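Local coordinates for protein putative NADH-flavin reductase (Lactobacillus casei ATCC 334, PDB 3H2S) that binds NADPH in a Rossmann-type domain and probably acts as an NAD(P)H-dependent oxidoreductase, perhaps a flavin reductase, at residues A107-P112 with R209-D214. Residues are numbered along the deposited sequence; the frame is centred on the assembly and turned at random.
Sequences ASLAMP and RIVVRD
R209 reaches out from strand 209-214 and takes hold of S108 end-on, using both terminal nitrogens. R209 NH1 gives a hydrogen bond of 2.8 Å to OG of S108. R209 NH2 gives one of 2.9 Å to the S108 backbone O, and this bond is fairly straight. Both acceptors lie close to the guanidinium plane, although NH2 stands well above the plane of the carbonyl it binds. Serine suits this place because its short side chain, with OG between the backbone N and the carbonyl carbon (chi1 67°), supplies a second acceptor beside the main-chain one. Arginine suits the other side: it is long enough to reach from the strand to the loop, and its buried charge is probably balanced by a salt bridge from NE to D175. L109 covers one guanidinium face, its CD2 lying 3.5 Å from CZ of R209 and over the middle of the group. The other methyl of L109, CD1, meets CG2 of V211 at 3.6 Å, so the branched leucine serves a polar and an apolar neighbour at once. A leucine in place of R209 removes both nitrogens that hold S108 and would probably leave the loop less firmly held and D175 without this salt bridge. This tight, buried end contrasts with the far one, where the loop and the strand part and M111 and P112 lie exposed, without touching the strand. The contact thus fastens the loop between strand 99-103 and helix 132-145 to the sheet of the Rossmann-type fold, where strand 209-214 runs between 153-158 and 170-173; S157 on the former also bonds NH1 of R209, and Y142 of helix 132-145 adds a cation-pi contact.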
ATOM      1  N   ALA A 107      13.244  11.181  -8.531  1.00 15.51           N
ATOM      2  CA  ALA A 107      13.563  10.062  -9.425  1.00 16.59           C
ATOM      3  C   ALA A 107      12.359   9.532 -10.211  1.00 14.49           C
ATOM      4  O   ALA A 107      12.517   8.793 -11.182  1.00 16.45           O
ATOM      5  CB  ALA A 107      14.233   8.936  -8.644  1.00 14.90           C
ATOM      6  N   SER A 108      11.158   9.932  -9.806  1.00 11.48           N
ATOM      7  CA  SER A 108       9.947   9.555 -10.533  1.00 11.75           C
ATOM      8  C   SER A 108       9.596  10.583 -11.607  1.00 11.85           C
ATOM      9  O   SER A 108       8.581  10.455 -12.295  1.00 12.31           O
ATOM     10  CB  SER A 108       8.776   9.344  -9.562  1.00 13.68           C
ATOM     11  OG  SER A 108       8.386  10.551  -8.928  1.00 13.40           O
ATOM     12  N   LEU A 109      10.392  11.651 -11.684  1.00  9.59           N
ATOM     13  CA  LEU A 109      10.251  12.642 -12.751  1.00 10.47           C
ATOM     14  C   LEU A 109      11.029  12.225 -13.996  1.00 10.61           C
ATOM     15  O   LEU A 109      12.037  11.515 -13.899  1.00  9.17           O
ATOM     16  CB  LEU A 109      10.771  13.998 -12.291  1.00  9.73           C
ATOM     17  CG  LEU A 109      10.086  14.692 -11.123  1.00  9.57           C
ATOM     18  CD1 LEU A 109      10.946  15.867 -10.655  1.00 11.87           C
ATOM     19  CD2 LEU A 109       8.682  15.123 -11.514  1.00  8.12           C
ATOM     20  N   ALA A 110      10.573  12.690 -15.155  1.00 10.30           N
ATOM     21  CA  ALA A 110      11.358  12.576 -16.382  1.00 13.36           C
ATOM     22  C   ALA A 110      12.527  13.565 -16.383  1.00 12.53           C
ATOM     23  O   ALA A 110      12.369  14.737 -16.021  1.00 12.97           O
ATOM     24  CB  ALA A 110      10.482  12.802 -17.607  1.00 11.73           C
HETATM   25  N   MSE A 111      13.658  13.127 -16.926  1.00 12.61           N
HETATM   26  CA  MSE A 111      14.670  14.058 -17.400  1.00 15.94           C
HETATM   27  C   MSE A 111      14.102  14.953 -18.502  1.00 17.71           C
HETATM   28  O   MSE A 111      13.184  14.559 -19.226  1.00 16.61           O
HETATM   29  CB  MSE A 111      15.895  13.297 -17.931  1.00 16.81           C
HETATM   30  CG  MSE A 111      16.668  12.550 -16.858  1.00 16.96           C
HETATM   31 SE   MSE A 111      17.578  13.742 -15.582  1.00 38.00          SE
HETATM   32  CE  MSE A 111      19.040  12.532 -15.079  1.00 37.60           C
ATOM     33  N   PRO A 112      14.649  16.169 -18.635  1.00 19.16           N
ATOM     34  CA  PRO A 112      14.230  17.050 -19.719  1.00 21.29           C
ATOM     35  C   PRO A 112      14.294  16.319 -21.058  1.00 22.39           C
ATOM     36  O   PRO A 112      15.247  15.593 -21.310  1.00 18.14           O
ATOM     37  CB  PRO A 112      15.266  18.180 -19.664  1.00 20.83           C
ATOM     38  CG  PRO A 112      15.689  18.220 -18.225  1.00 23.79           C
ATOM     39  CD  PRO A 112      15.668  16.786 -17.765  1.00 18.59           C
ATOM     40  N   ARG A 209       0.255  14.702  -9.882  1.00 12.63           N
ATOM     41  CA  ARG A 209       1.559  15.034  -9.333  1.00 13.26           C
ATOM     42  C   ARG A 209       2.084  16.283 -10.025  1.00 11.15           C
ATOM     43  O   ARG A 209       1.983  16.407 -11.239  1.00 11.25           O
ATOM     44  CB  ARG A 209       2.532  13.878  -9.547  1.00  9.57           C
ATOM     45  CG  ARG A 209       3.885  14.098  -8.883  1.00 11.23           C
ATOM     46  CD  ARG A 209       4.900  14.729  -9.812  1.00 10.75           C
ATOM     47  NE  ARG A 209       5.185  13.871 -10.956  1.00 10.10           N
ATOM     48  CZ  ARG A 209       6.081  12.889 -10.943  1.00  9.40           C
ATOM     49  NH1 ARG A 209       6.828  12.688  -9.860  1.00  8.00           N
ATOM     50  NH2 ARG A 209       6.233  12.103 -12.011  1.00 13.99           N
ATOM     51  N   ILE A 210       2.566  17.236  -9.235  1.00 12.39           N
ATOM     52  CA  ILE A 210       3.317  18.360  -9.771  1.00 10.29           C
ATOM     53  C   ILE A 210       4.765  18.368  -9.265  1.00 10.84           C
ATOM     54  O   ILE A 210       5.110  17.629  -8.350  1.00 12.13           O
ATOM     55  CB  ILE A 210       2.626  19.695  -9.464  1.00  8.53           C
ATOM     56  CG1 ILE A 210       2.426  19.869  -7.952  1.00  9.60           C
ATOM     57  CG2 ILE A 210       1.281  19.783 -10.230  1.00 10.84           C
ATOM     58  CD1 ILE A 210       2.029  21.300  -7.534  1.00 11.23           C
ATOM     59  N   VAL A 211       5.623  19.134  -9.932  1.00 10.03           N
ATOM     60  CA  VAL A 211       7.005  19.302  -9.479  1.00  8.98           C
ATOM     61  C   VAL A 211       7.203  20.798  -9.290  1.00 11.51           C
ATOM     62  O   VAL A 211       6.645  21.592 -10.045  1.00 10.40           O
ATOM     63  CB  VAL A 211       8.015  18.794 -10.526  1.00 10.48           C
ATOM     64  CG1 VAL A 211       7.726  19.392 -11.912  1.00 12.13           C
ATOM     65  CG2 VAL A 211       9.448  19.089 -10.100  1.00 10.25           C
ATOM     66  N   VAL A 212       8.037  21.179  -8.331  1.00  9.81           N
ATOM     67  CA  VAL A 212       8.273  22.605  -8.087  1.00 10.29           C
ATOM     68  C   VAL A 212       9.755  22.942  -8.004  1.00 12.43           C
ATOM     69  O   VAL A 212      10.546  22.142  -7.512  1.00  8.68           O
ATOM     70  CB  VAL A 212       7.533  23.097  -6.822  1.00  9.26           C
ATOM     71  CG1 VAL A 212       6.039  23.104  -7.072  1.00  8.99           C
ATOM     72  CG2 VAL A 212       7.855  22.217  -5.626  1.00 10.17           C
ATOM     73  N   ARG A 213      10.128  24.119  -8.506  1.00 12.12           N
ATOM     74  CA  ARG A 213      11.482  24.628  -8.316  1.00 11.48           C
ATOM     75  C   ARG A 213      11.433  26.065  -7.799  1.00 11.88           C
ATOM     76  O   ARG A 213      10.402  26.744  -7.916  1.00 11.06           O
ATOM     77  CB  ARG A 213      12.271  24.570  -9.629  1.00 11.84           C
ATOM     78  CG  ARG A 213      11.805  25.585 -10.683  1.00 13.04           C
ATOM     79  CD  ARG A 213      12.816  25.675 -11.817  1.00 10.40           C
ATOM     80  NE  ARG A 213      12.324  26.445 -12.958  1.00 18.15           N
ATOM     81  CZ  ARG A 213      12.474  27.762 -13.105  1.00 20.31           C
ATOM     82  NH1 ARG A 213      12.978  28.500 -12.123  1.00 16.42           N
ATOM     83  NH2 ARG A 213      12.044  28.357 -14.214  1.00 19.97           N
ATOM     84  N   ASP A 214      12.565  26.538  -7.281  1.00 12.20           N
ATOM     85  CA  ASP A 214      12.694  27.935  -6.895  1.00 11.62           C
ATOM     86  C   ASP A 214      12.533  28.804  -8.135  1.00 13.23           C
ATOM     87  O   ASP A 214      13.101  28.502  -9.188  1.00 13.01           O
ATOM     88  CB  ASP A 214      14.068  28.206  -6.278  1.00 12.85           C
ATOM     89  CG  ASP A 214      14.265  27.515  -4.945  1.00 15.86           C
ATOM     90  OD1 ASP A 214      13.261  27.307  -4.217  1.00 11.00           O
ATOM     91  OD2 ASP A 214      15.440  27.240  -4.599  1.00 16.34           O
TER